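Local atomic coordinates of shikimate 5-dehydrogenase (Mycobacterium fortuitum subsp. fortuitum DSM 46621, PDB entry 4XIJ), a protein that probably catalyses the reversible, NADP-dependent reduction of 3-dehydroshikimate to shikimate, the fourth step of the chorismate pathway. Residues S13-T24 / S43-C51. Sequence-based numbering, arbitrary orientation.
Sequences SRKAAVLGSPIT and SWTYERIEC
Arg-14 lays its aliphatic base on the indole of Trp-44: CB stands 3.6 Å from the centroid of the six-membered ring. It lies 14° off the ring normal, a CH-pi contact over the face. The Arg-14 chain then bends at chi2 and chi3, carrying the guanidinium, turned well away from the ring plane, off to a hydrogen bond of NE with the Glu-66 carbonyl.

On the same side of the sheet, Tyr-46 has chi1 at -161°, which turns CG away from the backbone N and carries the ring forward along the strands, over Ala-16 and Ala-17. One face lies over Ala-17 CA, offset toward the ring's rim, while CD2 touches Ala-16 CB at 3.5 Å; the hydroxyl is hydrogen-bonded to Ser-71. Arg-48 extends from CG to NE alongside Val-18, and its NH1 meets the Ile-23 carbonyl O at 2.9 Å. Acceptor and guanidinium are nearly coplanar; Ser-26 O also accepts from NH1, tying the turn after the first strand to the second.

The other face carries a polar cluster. Lys-15 curls at chi3 and chi4 until NZ donates to Thr-45 OG1 (3.1 Å). The opposite charge of Glu-47 OE1, 4.1 Å from NZ, lies beyond salt-bridge distance and is joined through one water; another links Thr-45 OG1, Glu-47 OE1 and Ala-16 O. Leu-19 CD2 packs against Ile-49 CB at 3.7 Å beside Ala-17.

N-H groups of Thr-45, Glu-47 and Ile-49 donate to O of Arg-14, Ala-16 and Val-18, and those of Ala-16 and Val-18 to O of Thr-45 and Glu-47, pairing the strands in parallel with axes 25° apart. Joined through helix 28-38, they form a beta-alpha-beta unit at the edge of the mixed sheet of the shikimate dehydrogenase substrate-binding domain.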
loop_
_atom_site.group_PDB
_atom_site.type_symbol
_atom_site.label_atom_id
_atom_site.label_comp_id
_atom_site.label_asym_id
_atom_site.label_seq_id
_atom_site.Cartn_x
_atom_site.Cartn_y
_atom_site.Cartn_z
ATOM N N SER A 13 -20.878 -20.128 -2.204
ATOM C CA SER A 13 -19.947 -19.181 -1.641
ATOM C C SER A 13 -18.599 -19.330 -2.289
ATOM O O SER A 13 -18.328 -20.279 -3.055
ATOM C CB SER A 13 -19.820 -19.376 -0.137
ATOM O OG SER A 13 -19.374 -20.689 0.136
ATOM N N ARG A 14 -17.741 -18.381 -1.945
ATOM C CA ARG A 14 -16.415 -18.294 -2.543
ATOM C C ARG A 14 -15.348 -18.286 -1.459
ATOM O O ARG A 14 -15.641 -18.089 -0.287
ATOM C CB ARG A 14 -16.317 -17.039 -3.409
ATOM C CG ARG A 14 -17.336 -16.970 -4.547
ATOM C CD ARG A 14 -17.266 -18.135 -5.545
ATOM N NE ARG A 14 -15.978 -18.240 -6.258
ATOM C CZ ARG A 14 -15.643 -17.533 -7.349
ATOM N NH1 ARG A 14 -16.493 -16.656 -7.872
ATOM N NH2 ARG A 14 -14.463 -17.716 -7.940
ATOM N N LYS A 15 -14.104 -18.548 -1.858
ATOM C CA LYS A 15 -12.974 -18.610 -0.954
ATOM C C LYS A 15 -11.919 -17.591 -1.325
ATOM O O LYS A 15 -11.600 -17.379 -2.514
ATOM C CB LYS A 15 -12.333 -19.995 -0.980
ATOM C CG LYS A 15 -13.352 -21.129 -0.635
ATOM C CD LYS A 15 -12.626 -22.443 -0.427
ATOM C CE LYS A 15 -11.967 -22.442 0.968
ATOM N NZ LYS A 15 -12.969 -22.509 2.106
ATOM N N ALA A 16 -11.362 -16.989 -0.284
ATOM C CA ALA A 16 -10.243 -16.066 -0.435
ATOM C C ALA A 16 -9.229 -16.285 0.681
ATOM O O ALA A 16 -9.513 -16.987 1.669
ATOM C CB ALA A 16 -10.743 -14.580 -0.470
ATOM N N ALA A 17 -8.064 -15.677 0.562
ATOM C CA ALA A 17 -7.048 -15.813 1.598
ATOM C C ALA A 17 -6.013 -14.724 1.466
ATOM O O ALA A 17 -5.886 -14.083 0.399
ATOM C CB ALA A 17 -6.332 -17.180 1.527
ATOM N N VAL A 18 -5.244 -14.560 2.537
ATOM C CA VAL A 18 -3.976 -13.817 2.459
ATOM C C VAL A 18 -2.806 -14.772 2.559
ATOM O O VAL A 18 -2.808 -15.692 3.370
ATOM C CB VAL A 18 -3.876 -12.713 3.556
ATOM C CG1 VAL A 18 -3.969 -13.268 5.025
ATOM C CG2 VAL A 18 -2.591 -11.848 3.352
ATOM N N LEU A 19 -1.834 -14.572 1.667
ATOM C CA LEU A 19 -0.609 -15.378 1.602
ATOM C C LEU A 19 0.604 -14.556 2.008
ATOM O O LEU A 19 0.760 -13.423 1.551
ATOM C CB LEU A 19 -0.376 -15.899 0.186
ATOM C CG LEU A 19 -1.483 -16.611 -0.578
ATOM C CD1 LEU A 19 -0.951 -17.210 -1.901
ATOM C CD2 LEU A 19 -2.393 -17.542 0.169
ATOM N N GLY A 20 1.466 -15.117 2.847
ATOM C CA GLY A 20 2.685 -14.419 3.195
ATOM C C GLY A 20 3.362 -15.070 4.381
ATOM O O GLY A 20 2.881 -16.108 4.873
ATOM N N SER A 21 4.446 -14.457 4.863
ATOM C CA SER A 21 5.189 -15.023 5.974
ATOM C C SER A 21 6.149 -13.965 6.517
ATOM O O SER A 21 7.069 -13.553 5.830
ATOM C CB SER A 21 5.930 -16.274 5.526
ATOM O OG SER A 21 6.719 -16.777 6.597
ATOM N N PRO A 22 5.928 -13.503 7.750
ATOM C CA PRO A 22 4.887 -13.957 8.684
ATOM C C PRO A 22 3.482 -13.474 8.292
ATOM O O PRO A 22 3.308 -12.491 7.550
ATOM C CB PRO A 22 5.358 -13.355 10.025
ATOM C CG PRO A 22 6.079 -12.121 9.632
ATOM C CD PRO A 22 6.833 -12.517 8.372
ATOM N N ILE A 23 2.465 -14.176 8.778
ATOM C CA ILE A 23 1.123 -13.915 8.274
ATOM C C ILE A 23 0.146 -13.491 9.382
ATOM O O ILE A 23 -1.047 -13.299 9.134
ATOM C CB ILE A 23 0.614 -15.193 7.490
ATOM C CG1 ILE A 23 -0.461 -14.838 6.480
ATOM C CG2 ILE A 23 0.180 -16.293 8.434
ATOM C CD1 ILE A 23 -0.124 -13.684 5.617
ATOM N N THR A 24 0.655 -13.300 10.590
ATOM C CA THR A 24 -0.199 -12.946 11.732
ATOM C C THR A 24 -0.608 -11.488 11.859
ATOM O O THR A 24 -1.663 -11.187 12.445
ATOM C CB THR A 24 0.479 -13.336 13.058
ATOM O OG1 THR A 24 1.815 -12.833 13.076
ATOM C CG2 THR A 24 0.516 -14.838 13.186
ATOM N N SER A 43 -21.269 -16.378 3.964
ATOM C CA SER A 43 -20.628 -17.689 3.930
ATOM C C SER A 43 -19.356 -17.710 3.101
ATOM O O SER A 43 -18.726 -18.767 2.992
ATOM C CB SER A 43 -21.603 -18.770 3.461
ATOM O OG SER A 43 -22.021 -18.518 2.148
ATOM N N TRP A 44 -18.946 -16.571 2.528
ATOM C CA TRP A 44 -17.601 -16.527 1.937
ATOM C C TRP A 44 -16.563 -16.698 3.033
ATOM O O TRP A 44 -16.750 -16.227 4.184
ATOM C CB TRP A 44 -17.375 -15.199 1.228
ATOM C CG TRP A 44 -18.066 -15.083 -0.130
ATOM C CD1 TRP A 44 -19.257 -15.651 -0.528
ATOM C CD2 TRP A 44 -17.591 -14.326 -1.216
ATOM N NE1 TRP A 44 -19.527 -15.306 -1.837
ATOM C CE2 TRP A 44 -18.527 -14.472 -2.275
ATOM C CE3 TRP A 44 -16.453 -13.529 -1.416
ATOM C CZ2 TRP A 44 -18.359 -13.850 -3.513
ATOM C CZ3 TRP A 44 -16.298 -12.889 -2.673
ATOM C CH2 TRP A 44 -17.233 -13.086 -3.703
ATOM N N THR A 45 -15.456 -17.351 2.696
ATOM C CA THR A 45 -14.412 -17.538 3.698
ATOM C C THR A 45 -13.147 -16.753 3.326
ATOM O O THR A 45 -12.892 -16.474 2.148
ATOM C CB THR A 45 -14.065 -19.016 3.878
ATOM O OG1 THR A 45 -13.660 -19.579 2.618
ATOM C CG2 THR A 45 -15.276 -19.774 4.431
ATOM N N TYR A 46 -12.360 -16.411 4.338
ATOM C CA TYR A 46 -11.112 -15.691 4.132
ATOM C C TYR A 46 -10.106 -16.198 5.132
ATOM O O TYR A 46 -10.245 -15.911 6.325
ATOM C CB TYR A 46 -11.312 -14.173 4.274
ATOM C CG TYR A 46 -10.195 -13.402 3.645
ATOM C CD1 TYR A 46 -8.938 -13.435 4.213
ATOM C CD2 TYR A 46 -10.387 -12.653 2.479
ATOM C CE1 TYR A 46 -7.898 -12.779 3.664
ATOM C CE2 TYR A 46 -9.296 -11.945 1.874
ATOM C CZ TYR A 46 -8.047 -12.041 2.512
ATOM O OH TYR A 46 -6.952 -11.396 2.084
ATOM N N GLU A 47 -9.117 -16.953 4.680
ATOM C CA GLU A 47 -8.171 -17.520 5.615
ATOM C C GLU A 47 -6.766 -16.942 5.499
ATOM O O GLU A 47 -6.508 -16.152 4.609
ATOM C CB GLU A 47 -8.128 -19.025 5.471
ATOM C CG GLU A 47 -7.719 -19.537 4.156
ATOM C CD GLU A 47 -8.160 -21.007 4.009
ATOM O OE1 GLU A 47 -9.256 -21.262 3.460
ATOM O OE2 GLU A 47 -7.437 -21.898 4.490
ATOM N N ARG A 48 -5.917 -17.306 6.462
ATOM C CA ARG A 48 -4.486 -16.985 6.456
ATOM C C ARG A 48 -3.701 -18.191 6.052
ATOM O O ARG A 48 -3.837 -19.242 6.715
ATOM C CB ARG A 48 -3.985 -16.600 7.836
ATOM C CG ARG A 48 -4.439 -15.305 8.337
ATOM C CD ARG A 48 -3.885 -15.028 9.811
ATOM N NE ARG A 48 -4.847 -14.069 10.332
ATOM C CZ ARG A 48 -4.733 -12.754 10.205
ATOM N NH1 ARG A 48 -3.653 -12.221 9.639
ATOM N NH2 ARG A 48 -5.721 -11.974 10.615
ATOM N N ILE A 49 -2.856 -18.057 5.044
ATOM C CA ILE A 49 -1.990 -19.154 4.632
ATOM C C ILE A 49 -0.538 -18.724 4.671
ATOM O O ILE A 49 -0.126 -17.840 3.935
ATOM C CB ILE A 49 -2.375 -19.664 3.223
ATOM C CG1 ILE A 49 -3.853 -20.073 3.186
ATOM C CG2 ILE A 49 -1.531 -20.853 2.875
ATOM C CD1 ILE A 49 -4.423 -20.380 1.777
ATOM N N GLU A 50 0.239 -19.346 5.546
ATOM C CA GLU A 50 1.665 -19.069 5.578
ATOM C C GLU A 50 2.265 -19.590 4.274
ATOM O O GLU A 50 1.991 -20.727 3.847
ATOM C CB GLU A 50 2.332 -19.719 6.805
ATOM C CG GLU A 50 3.759 -19.221 7.023
ATOM C CD GLU A 50 4.438 -19.789 8.259
ATOM O OE1 GLU A 50 3.816 -20.616 8.972
ATOM O OE2 GLU A 50 5.622 -19.418 8.476
ATOM N N CYS A 51 3.053 -18.747 3.612
ATOM C CA CYS A 51 3.488 -19.013 2.233
ATOM C C CYS A 51 4.749 -18.223 1.934
ATOM O O CYS A 51 4.747 -17.000 2.099
ATOM C CB CYS A 51 2.402 -18.605 1.226
ATOM S SG CYS A 51 2.694 -19.178 -0.426
HETATM O O HOH W 1 -11.507 -21.750 4.961
HETATM O O HOH W 2 -10.961 -19.265 2.326
HETATM O O HOH W 3 5.941 -17.080 9.169
#